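Local coordinates for protein 3-phytase (Klebsiella pneumoniae, PDB 2WNH) that probably removes phosphate from phytate (inositol hexakisphosphate), attacking first at the 3-position, as a member of the histidine acid phosphatase family, at residues B[90-101]-B[280-290]; B[269-277]-B[319-327]. The protein carries 3 engineered substitutions. One frame throughout, in Å; residues are numbered along the deposited sequence.

Contact 1. Residues B[90-101]-B[280-290]; sequences SIYVRASPLQRT and PNVRWLLLVAH
S96 OG and H290 NE2 share a hydrogen bond of 2.9 Å in the ring plane, where neighbouring parallel strands 91-95 and 284-289 of the histidine phosphatase alpha/beta domain run out. OG reaches that edge by standing opposite the backbone N (chi1 163°). T101 CG2 rests over one face of the ring in a CH-pi contact, 4.0 Å from its centroid. Water 1 lies 2.7 Å from H290 ND1 and accepts a bond from R100 NE; the R100 guanidinium stands nearly perpendicular to the ring (83°). H290 is probably the histidine of the family's HD motif, and R100, packed on H25 of the RHGxRxP motif, probably lines the phosphate pocket. Q132 also bonds S96 OG, and G54 O holds R100 NH1. Behind this end, backbone N-H groups of Y92, R94 and S96 donate to W284, L286 and V288, while L286 and V288 donate back to Y92 and R94. L285 CD1 touches the Y92 ring edge, while the R94 head leads away to D128 (salt bridge) and the carbonyls of A401 and M402. On the other face V93 packs beside L286, and I91 CD1 sits over the W284 six-membered ring, 3.9 Å from its centroid.

Contact 2. Residues B[269-277]-B[319-327]; sequences AMLDGVKPE and SSLVLERWR
L323 and V274 interlock where the C-terminal part of helix 256-274 packs on strand 320-328, a helix-on-sheet layer of the histidine phosphatase alpha/beta domain. The two segments run roughly alike in direction, their axes 25° apart. V274 is the main bump of the helix: its CG2 drops between the strand's L323 and R325, touching L323 CB at 4.0 Å and also R325 CB. In return, the CD1 branch of L323 pushes up into a hollow on the helix, 4.1 Å from M270 CB, with L271 CD2 and the M270 carbonyl also lining it. Two residues back along the strand, L321 meets the methionine's far end: the M270 chain bends at its last torsion, bringing CE to 4.4 Å from L321 CD2. Beyond V274 the fit turns polar. R325 runs out extended and then bends at chi3 (80°), which turns the NH1 edge of its guanidinium to the V274 carbonyl. NH1 donates to V274 O at 2.9 Å, with the oxygen in the guanidinium plane but the nitrogen 53° out of the carbonyl plane. The P276 ring lies over the flat group, CG above the centre of one face and 3.8 Å from R325 CZ. The guanidinium is also held by E17, which makes a salt bridge with NE, and helix 381-388 covers V274 and R325 through I385 and F381. Water 2 bridges the two segments, accepting from R325 NH1 at 3.1 Å and donating to K275 O at 2.7 Å.

Both contacts are mainly buried and serve the same mixed sheet, but at different levels of the fold. Contact 1 joins two strands within the sheet, so backbone hydrogen bonds set its register; contact 2 lays a helix on the sheet, and interlocking apolar side chains carry most of it. Strand 14-24 lies between strands 284-289 and 320-328, so the two strands are not neighbours in the sheet. The contacts meet above it: L287 CD1 of contact 1 lies 3.9 Å from M270 CG of contact 2. Each polar end includes partly exposed residues, H290 and R100 in contact 1 and P276 over R325 in contact 2; only the former probably belongs to the active site.

Contact 1. Residues B[90-101]-B[280-290]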
loop_
_atom_site.group_PDB
_atom_site.type_symbol
_atom_site.label_atom_id
_atom_site.label_comp_id
_atom_site.label_asym_id
_atom_site.label_seq_id
_atom_site.Cartn_x
_atom_site.Cartn_y
_atom_site.Cartn_z
ATOM N N SER B 90 21.514 9.507 5.154
ATOM C CA SER B 90 20.509 10.064 4.267
ATOM C C SER B 90 20.237 11.527 4.607
ATOM O O SER B 90 20.141 12.354 3.711
ATOM C CB SER B 90 19.182 9.311 4.389
ATOM O OG SER B 90 19.305 7.928 4.089
ATOM N N ILE B 91 20.030 11.809 5.895
ATOM C CA ILE B 91 19.544 13.133 6.327
ATOM C C ILE B 91 20.019 13.477 7.734
ATOM O O ILE B 91 20.186 12.587 8.591
ATOM C CB ILE B 91 17.984 13.218 6.232
ATOM C CG1 ILE B 91 17.447 14.672 6.403
ATOM C CG2 ILE B 91 17.302 12.225 7.198
ATOM C CD1 ILE B 91 15.968 14.768 6.110
ATOM N N TYR B 92 20.260 14.772 7.949
ATOM C CA TYR B 92 20.440 15.323 9.294
ATOM C C TYR B 92 19.530 16.522 9.393
ATOM O O TYR B 92 19.603 17.427 8.550
ATOM C CB TYR B 92 21.902 15.724 9.590
ATOM C CG TYR B 92 22.111 16.175 11.018
ATOM C CD1 TYR B 92 22.245 15.246 12.056
ATOM C CD2 TYR B 92 22.146 17.537 11.347
ATOM C CE1 TYR B 92 22.416 15.669 13.388
ATOM C CE2 TYR B 92 22.330 17.954 12.663
ATOM C CZ TYR B 92 22.458 17.022 13.670
ATOM O OH TYR B 92 22.614 17.476 14.977
ATOM N N VAL B 93 18.666 16.511 10.408
ATOM C CA VAL B 93 17.699 17.605 10.597
ATOM C C VAL B 93 18.021 18.392 11.848
ATOM O O VAL B 93 18.062 17.836 12.959
ATOM C CB VAL B 93 16.242 17.073 10.673
ATOM C CG1 VAL B 93 15.267 18.236 10.784
ATOM C CG2 VAL B 93 15.913 16.206 9.432
ATOM N N ARG B 94 18.260 19.695 11.667
ATOM C CA ARG B 94 18.533 20.594 12.784
ATOM C C ARG B 94 17.482 21.722 12.797
ATOM O O ARG B 94 17.390 22.512 11.861
ATOM C CB ARG B 94 19.957 21.163 12.661
ATOM C CG ARG B 94 20.301 22.132 13.803
ATOM C CD ARG B 94 21.798 22.278 13.968
ATOM N NE ARG B 94 22.150 23.412 14.833
ATOM C CZ ARG B 94 23.387 23.632 15.245
ATOM N NH1 ARG B 94 24.347 22.759 14.913
ATOM N NH2 ARG B 94 23.670 24.702 15.989
ATOM N N ALA B 95 16.666 21.730 13.844
ATOM C CA ALA B 95 15.589 22.701 14.014
ATOM C C ALA B 95 15.924 23.706 15.098
ATOM O O ALA B 95 16.487 23.354 16.140
ATOM C CB ALA B 95 14.285 21.997 14.364
ATOM N N SER B 96 15.517 24.956 14.870
ATOM C CA SER B 96 15.470 25.957 15.938
ATOM C C SER B 96 14.647 25.383 17.126
ATOM O O SER B 96 13.666 24.642 16.903
ATOM C CB SER B 96 14.844 27.238 15.379
ATOM O OG SER B 96 14.434 28.070 16.439
ATOM N N PRO B 97 15.065 25.665 18.390
ATOM C CA PRO B 97 14.434 24.956 19.514
ATOM C C PRO B 97 12.991 25.333 19.851
ATOM O O PRO B 97 12.394 24.669 20.715
ATOM C CB PRO B 97 15.386 25.243 20.706
ATOM C CG PRO B 97 16.058 26.514 20.359
ATOM C CD PRO B 97 16.176 26.537 18.834
ATOM N N LEU B 98 12.418 26.325 19.174
ATOM C CA LEU B 98 11.013 26.698 19.419
ATOM C C LEU B 98 10.116 25.524 19.006
ATOM O O LEU B 98 10.477 24.732 18.116
ATOM C CB LEU B 98 10.608 27.966 18.646
ATOM C CG LEU B 98 11.038 29.312 19.246
ATOM C CD1 LEU B 98 12.506 29.543 18.982
ATOM C CD2 LEU B 98 10.234 30.450 18.661
ATOM N N GLN B 99 8.979 25.391 19.683
ATOM C CA GLN B 99 8.000 24.353 19.341
ATOM C C GLN B 99 7.661 24.386 17.833
ATOM O O GLN B 99 7.615 23.331 17.191
ATOM C CB GLN B 99 6.715 24.536 20.169
ATOM C CG GLN B 99 5.747 23.332 20.127
ATOM C CD GLN B 99 4.813 23.342 18.909
ATOM O OE1 GLN B 99 4.740 24.316 18.156
ATOM N NE2 GLN B 99 4.114 22.235 18.702
ATOM N N ARG B 100 7.405 25.578 17.299
ATOM C CA ARG B 100 6.894 25.706 15.907
ATOM C C ARG B 100 7.879 25.143 14.875
ATOM O O ARG B 100 7.473 24.550 13.878
ATOM C CB ARG B 100 6.419 27.140 15.546
ATOM C CG ARG B 100 7.450 28.248 15.676
ATOM C CD ARG B 100 6.809 29.552 15.244
ATOM N NE ARG B 100 7.656 30.710 15.543
ATOM C CZ ARG B 100 7.551 31.443 16.651
ATOM N NH1 ARG B 100 6.668 31.133 17.587
ATOM N NH2 ARG B 100 8.364 32.463 16.844
ATOM N N THR B 101 9.162 25.343 15.135
ATOM C CA THR B 101 10.228 24.865 14.252
ATOM C C THR B 101 10.526 23.379 14.487
ATOM O O THR B 101 10.738 22.652 13.527
ATOM C CB THR B 101 11.507 25.729 14.408
ATOM O OG1 THR B 101 11.692 26.015 15.803
ATOM C CG2 THR B 101 11.346 27.027 13.689
ATOM N N PRO B 280 27.824 17.099 8.988
ATOM C CA PRO B 280 27.872 15.641 8.813
ATOM C C PRO B 280 27.900 15.217 7.342
ATOM O O PRO B 280 27.509 15.976 6.464
ATOM C CB PRO B 280 26.573 15.174 9.470
ATOM C CG PRO B 280 25.613 16.302 9.187
ATOM C CD PRO B 280 26.466 17.555 9.352
ATOM N N ASN B 281 28.361 13.992 7.096
ATOM C CA ASN B 281 28.353 13.424 5.761
ATOM C C ASN B 281 26.956 12.857 5.495
ATOM O O ASN B 281 26.677 11.681 5.788
ATOM C CB ASN B 281 29.436 12.325 5.661
ATOM C CG ASN B 281 29.591 11.779 4.256
ATOM O OD1 ASN B 281 29.000 12.297 3.300
ATOM N ND2 ASN B 281 30.385 10.709 4.121
ATOM N N VAL B 282 26.068 13.713 4.978
ATOM C CA VAL B 282 24.682 13.310 4.714
ATOM C C VAL B 282 24.250 13.725 3.296
ATOM O O VAL B 282 24.842 14.621 2.705
ATOM C CB VAL B 282 23.687 13.907 5.765
ATOM C CG1 VAL B 282 23.929 13.291 7.154
ATOM C CG2 VAL B 282 23.767 15.431 5.788
ATOM N N ARG B 283 23.221 13.078 2.753
ATOM C CA ARG B 283 22.696 13.459 1.431
ATOM C C ARG B 283 21.873 14.746 1.463
ATOM O O ARG B 283 21.810 15.466 0.475
ATOM C CB ARG B 283 21.829 12.334 0.849
ATOM C CG ARG B 283 22.603 11.016 0.595
ATOM C CD ARG B 283 23.673 11.204 -0.492
ATOM N NE ARG B 283 24.584 10.051 -0.656
ATOM C CZ ARG B 283 24.437 9.057 -1.542
ATOM N NH1 ARG B 283 23.387 8.991 -2.365
ATOM N NH2 ARG B 283 25.368 8.106 -1.599
ATOM N N TRP B 284 21.223 14.992 2.602
ATOM C CA TRP B 284 20.282 16.110 2.778
ATOM C C TRP B 284 20.459 16.710 4.173
ATOM O O TRP B 284 20.255 16.022 5.179
ATOM C CB TRP B 284 18.865 15.555 2.530
ATOM C CG TRP B 284 17.703 16.467 2.598
ATOM C CD1 TRP B 284 17.686 17.842 2.706
ATOM C CD2 TRP B 284 16.337 16.043 2.548
ATOM N NE1 TRP B 284 16.361 18.288 2.746
ATOM C CE2 TRP B 284 15.527 17.197 2.652
ATOM C CE3 TRP B 284 15.722 14.784 2.419
ATOM C CZ2 TRP B 284 14.115 17.135 2.628
ATOM C CZ3 TRP B 284 14.313 14.717 2.393
ATOM C CH2 TRP B 284 13.531 15.892 2.516
ATOM N N LEU B 285 20.872 17.991 4.223
ATOM C CA LEU B 285 20.965 18.740 5.477
ATOM C C LEU B 285 19.742 19.621 5.472
ATOM O O LEU B 285 19.533 20.392 4.539
ATOM C CB LEU B 285 22.223 19.615 5.505
ATOM C CG LEU B 285 22.440 20.495 6.751
ATOM C CD1 LEU B 285 22.585 19.628 8.005
ATOM C CD2 LEU B 285 23.703 21.399 6.536
ATOM N N LEU B 286 18.927 19.459 6.501
ATOM C CA LEU B 286 17.663 20.178 6.590
ATOM C C LEU B 286 17.671 21.006 7.883
ATOM O O LEU B 286 17.766 20.461 8.999
ATOM C CB LEU B 286 16.486 19.184 6.552
ATOM C CG LEU B 286 15.104 19.765 6.859
ATOM C CD1 LEU B 286 14.765 20.860 5.841
ATOM C CD2 LEU B 286 14.000 18.685 6.834
ATOM N N LEU B 287 17.592 22.323 7.695
ATOM C CA LEU B 287 17.580 23.310 8.770
ATOM C C LEU B 287 16.202 23.959 8.802
ATOM O O LEU B 287 15.674 24.368 7.772
ATOM C CB LEU B 287 18.626 24.393 8.500
ATOM C CG LEU B 287 20.049 23.920 8.178
ATOM C CD1 LEU B 287 20.935 25.147 7.917
ATOM C CD2 LEU B 287 20.613 23.077 9.311
ATOM N N VAL B 288 15.636 24.080 9.996
ATOM C CA VAL B 288 14.288 24.604 10.101
ATOM C C VAL B 288 14.300 25.758 11.109
ATOM O O VAL B 288 14.618 25.565 12.291
ATOM C CB VAL B 288 13.276 23.485 10.474
ATOM C CG1 VAL B 288 11.847 24.032 10.473
ATOM C CG2 VAL B 288 13.377 22.300 9.450
ATOM N N ALA B 289 13.936 26.936 10.616
ATOM C CA ALA B 289 14.000 28.158 11.420
ATOM C C ALA B 289 12.893 29.141 11.028
ATOM O O ALA B 289 11.747 28.747 10.794
ATOM C CB ALA B 289 15.401 28.795 11.327
ATOM N N HIS B 290 13.239 30.416 10.938
ATOM C CA HIS B 290 12.235 31.485 10.907
ATOM C C HIS B 290 12.397 32.320 9.647
ATOM O O HIS B 290 13.442 32.285 8.987
ATOM C CB HIS B 290 12.323 32.319 12.210
ATOM C CG HIS B 290 12.397 31.470 13.446
ATOM N ND1 HIS B 290 11.284 31.128 14.191
ATOM C CD2 HIS B 290 13.446 30.835 14.028
ATOM C CE1 HIS B 290 11.650 30.342 15.191
ATOM N NE2 HIS B 290 12.958 30.151 15.116
HETATM O O HOH W 1 8.982 32.602 13.898
#

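Contact 2. Residues B[269-277]-B[319-327]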
loop_
_atom_site.group_PDB
_atom_site.type_symbol
_atom_site.label_atom_id
_atom_site.label_comp_id
_atom_site.label_asym_id
_atom_site.label_seq_id
_atom_site.Cartn_x
_atom_site.Cartn_y
_atom_site.Cartn_z
ATOM N N ALA B 269 27.468 28.523 7.250
ATOM C CA ALA B 269 27.193 27.118 7.585
ATOM C C ALA B 269 26.567 26.387 6.401
ATOM O O ALA B 269 26.902 25.212 6.116
ATOM C CB ALA B 269 26.305 27.011 8.810
ATOM N N MET B 270 25.663 27.075 5.709
ATOM C CA MET B 270 24.968 26.508 4.543
ATOM C C MET B 270 25.894 26.302 3.353
ATOM O O MET B 270 25.843 25.252 2.708
ATOM C CB MET B 270 23.755 27.385 4.150
ATOM C CG MET B 270 22.584 27.291 5.124
ATOM S SD MET B 270 21.335 28.533 4.738
ATOM C CE MET B 270 20.682 27.947 3.176
ATOM N N LEU B 271 26.727 27.300 3.041
ATOM C CA LEU B 271 27.696 27.165 1.936
ATOM C C LEU B 271 28.755 26.070 2.213
ATOM O O LEU B 271 29.082 25.273 1.327
ATOM C CB LEU B 271 28.400 28.491 1.625
ATOM C CG LEU B 271 27.492 29.624 1.133
ATOM C CD1 LEU B 271 28.302 30.892 1.104
ATOM C CD2 LEU B 271 26.920 29.269 -0.259
ATOM N N ASP B 272 29.260 26.023 3.445
ATOM C CA ASP B 272 30.161 24.952 3.869
ATOM C C ASP B 272 29.436 23.609 3.808
ATOM O O ASP B 272 30.029 22.596 3.431
ATOM C CB ASP B 272 30.660 25.218 5.287
ATOM C CG ASP B 272 31.814 26.211 5.316
ATOM O OD1 ASP B 272 32.333 26.574 4.228
ATOM O OD2 ASP B 272 32.220 26.607 6.430
ATOM N N GLY B 273 28.147 23.610 4.146
ATOM C CA GLY B 273 27.387 22.359 4.139
ATOM C C GLY B 273 27.165 21.753 2.754
ATOM O O GLY B 273 26.942 20.554 2.636
ATOM N N VAL B 274 27.182 22.573 1.701
ATOM C CA VAL B 274 26.921 22.102 0.330
ATOM C C VAL B 274 28.217 21.727 -0.391
ATOM O O VAL B 274 28.204 21.147 -1.473
ATOM C CB VAL B 274 26.063 23.126 -0.496
ATOM C CG1 VAL B 274 26.942 24.294 -1.020
ATOM C CG2 VAL B 274 25.324 22.411 -1.635
ATOM N N LYS B 275 29.339 22.097 0.216
ATOM C CA LYS B 275 30.639 21.714 -0.285
ATOM C C LYS B 275 30.925 20.255 0.015
ATOM O O LYS B 275 30.422 19.701 1.008
ATOM C CB LYS B 275 31.721 22.589 0.332
ATOM C CG LYS B 275 31.761 23.968 -0.242
ATOM C CD LYS B 275 32.820 24.774 0.459
ATOM C CE LYS B 275 32.667 26.232 0.107
ATOM N NZ LYS B 275 32.970 27.079 1.289
ATOM N N PRO B 276 31.727 19.605 -0.847
ATOM C CA PRO B 276 32.131 18.268 -0.469
ATOM C C PRO B 276 32.912 18.328 0.852
ATOM O O PRO B 276 33.386 19.385 1.264
ATOM C CB PRO B 276 33.025 17.834 -1.640
ATOM C CG PRO B 276 32.548 18.655 -2.795
ATOM C CD PRO B 276 32.274 19.992 -2.159
ATOM N N GLU B 277 32.978 17.205 1.534
ATOM C CA GLU B 277 33.752 17.082 2.775
ATOM C C GLU B 277 33.064 17.753 3.983
ATOM O O GLU B 277 33.664 17.902 5.039
ATOM C CB GLU B 277 35.233 17.523 2.601
ATOM C CG GLU B 277 35.879 17.341 1.182
ATOM C CD GLU B 277 35.684 15.943 0.510
ATOM O OE1 GLU B 277 35.101 15.002 1.109
ATOM O OE2 GLU B 277 36.138 15.793 -0.653
ATOM N N SER B 319 7.812 27.470 3.442
ATOM C CA SER B 319 8.616 27.715 2.248
ATOM C C SER B 319 10.091 27.441 2.582
ATOM O O SER B 319 10.449 27.349 3.759
ATOM C CB SER B 319 8.445 29.164 1.788
ATOM O OG SER B 319 9.021 30.061 2.738
ATOM N N SER B 320 10.939 27.276 1.569
ATOM C CA SER B 320 12.356 27.029 1.854
ATOM C C SER B 320 13.296 27.543 0.776
ATOM O O SER B 320 12.902 27.693 -0.373
ATOM C CB SER B 320 12.626 25.550 2.128
ATOM O OG SER B 320 12.496 24.785 0.953
ATOM N N LEU B 321 14.528 27.818 1.216
ATOM C CA LEU B 321 15.658 28.169 0.375
ATOM C C LEU B 321 16.498 26.896 0.251
ATOM O O LEU B 321 16.827 26.250 1.255
ATOM C CB LEU B 321 16.457 29.276 1.081
ATOM C CG LEU B 321 17.604 29.925 0.332
ATOM C CD1 LEU B 321 17.137 30.520 -1.001
ATOM C CD2 LEU B 321 18.150 31.033 1.250
ATOM N N VAL B 322 16.843 26.531 -0.978
ATOM C CA VAL B 322 17.574 25.292 -1.213
ATOM C C VAL B 322 18.861 25.534 -1.985
ATOM O O VAL B 322 18.848 26.230 -3.009
ATOM C CB VAL B 322 16.716 24.237 -1.969
ATOM C CG1 VAL B 322 17.548 22.951 -2.202
ATOM C CG2 VAL B 322 15.417 23.925 -1.213
ATOM N N LEU B 323 19.942 24.883 -1.536
ATOM C CA LEU B 323 21.168 24.755 -2.338
ATOM C C LEU B 323 21.353 23.273 -2.690
ATOM O O LEU B 323 21.300 22.418 -1.804
ATOM C CB LEU B 323 22.383 25.189 -1.525
ATOM C CG LEU B 323 22.309 26.531 -0.797
ATOM C CD1 LEU B 323 23.583 26.725 0.057
ATOM C CD2 LEU B 323 22.111 27.666 -1.775
ATOM N N GLU B 324 21.591 22.997 -3.965
ATOM C CA GLU B 324 21.874 21.636 -4.436
ATOM C C GLU B 324 23.222 21.565 -5.153
ATOM O O GLU B 324 23.462 22.331 -6.077
ATOM C CB GLU B 324 20.787 21.178 -5.427
ATOM C CG GLU B 324 19.420 20.859 -4.778
ATOM C CD GLU B 324 18.296 20.630 -5.803
ATOM O OE1 GLU B 324 18.509 20.810 -7.034
ATOM O OE2 GLU B 324 17.167 20.286 -5.382
ATOM N N ARG B 325 24.062 20.611 -4.759
ATOM C CA ARG B 325 25.286 20.314 -5.523
ATOM C C ARG B 325 25.019 19.188 -6.506
ATOM O O ARG B 325 24.602 18.102 -6.109
ATOM C CB ARG B 325 26.447 19.912 -4.601
ATOM C CG ARG B 325 27.784 19.859 -5.362
ATOM C CD ARG B 325 28.923 19.517 -4.444
ATOM N NE ARG B 325 29.034 18.091 -4.152
ATOM C CZ ARG B 325 28.904 17.553 -2.941
ATOM N NH1 ARG B 325 28.604 18.312 -1.884
ATOM N NH2 ARG B 325 29.057 16.242 -2.785
ATOM N N TRP B 326 25.256 19.488 -7.785
ATOM C CA TRP B 326 25.091 18.574 -8.898
ATOM C C TRP B 326 26.430 18.278 -9.545
ATOM O O TRP B 326 27.360 19.067 -9.470
ATOM C CB TRP B 326 24.182 19.184 -9.956
ATOM C CG TRP B 326 22.727 19.247 -9.545
ATOM C CD1 TRP B 326 22.113 20.222 -8.776
ATOM C CD2 TRP B 326 21.697 18.303 -9.881
ATOM N NE1 TRP B 326 20.781 19.934 -8.629
ATOM C CE2 TRP B 326 20.492 18.767 -9.292
ATOM C CE3 TRP B 326 21.677 17.109 -10.619
ATOM C CZ2 TRP B 326 19.271 18.073 -9.417
ATOM C CZ3 TRP B 326 20.455 16.415 -10.750
ATOM C CH2 TRP B 326 19.269 16.910 -10.156
ATOM N N ARG B 327 26.505 17.135 -10.205
ATOM C CA ARG B 327 27.730 16.735 -10.891
ATOM C C ARG B 327 27.367 16.325 -12.301
ATOM O O ARG B 327 26.374 15.610 -12.533
ATOM C CB ARG B 327 28.379 15.578 -10.145
ATOM C CG ARG B 327 29.639 15.082 -10.771
ATOM C CD ARG B 327 30.522 14.504 -9.692
ATOM N NE ARG B 327 29.919 13.314 -9.080
ATOM C CZ ARG B 327 30.509 12.606 -8.124
ATOM N NH1 ARG B 327 31.707 12.970 -7.679
ATOM N NH2 ARG B 327 29.903 11.535 -7.612
HETATM O O HOH W 2 28.451 17.896 1.175
#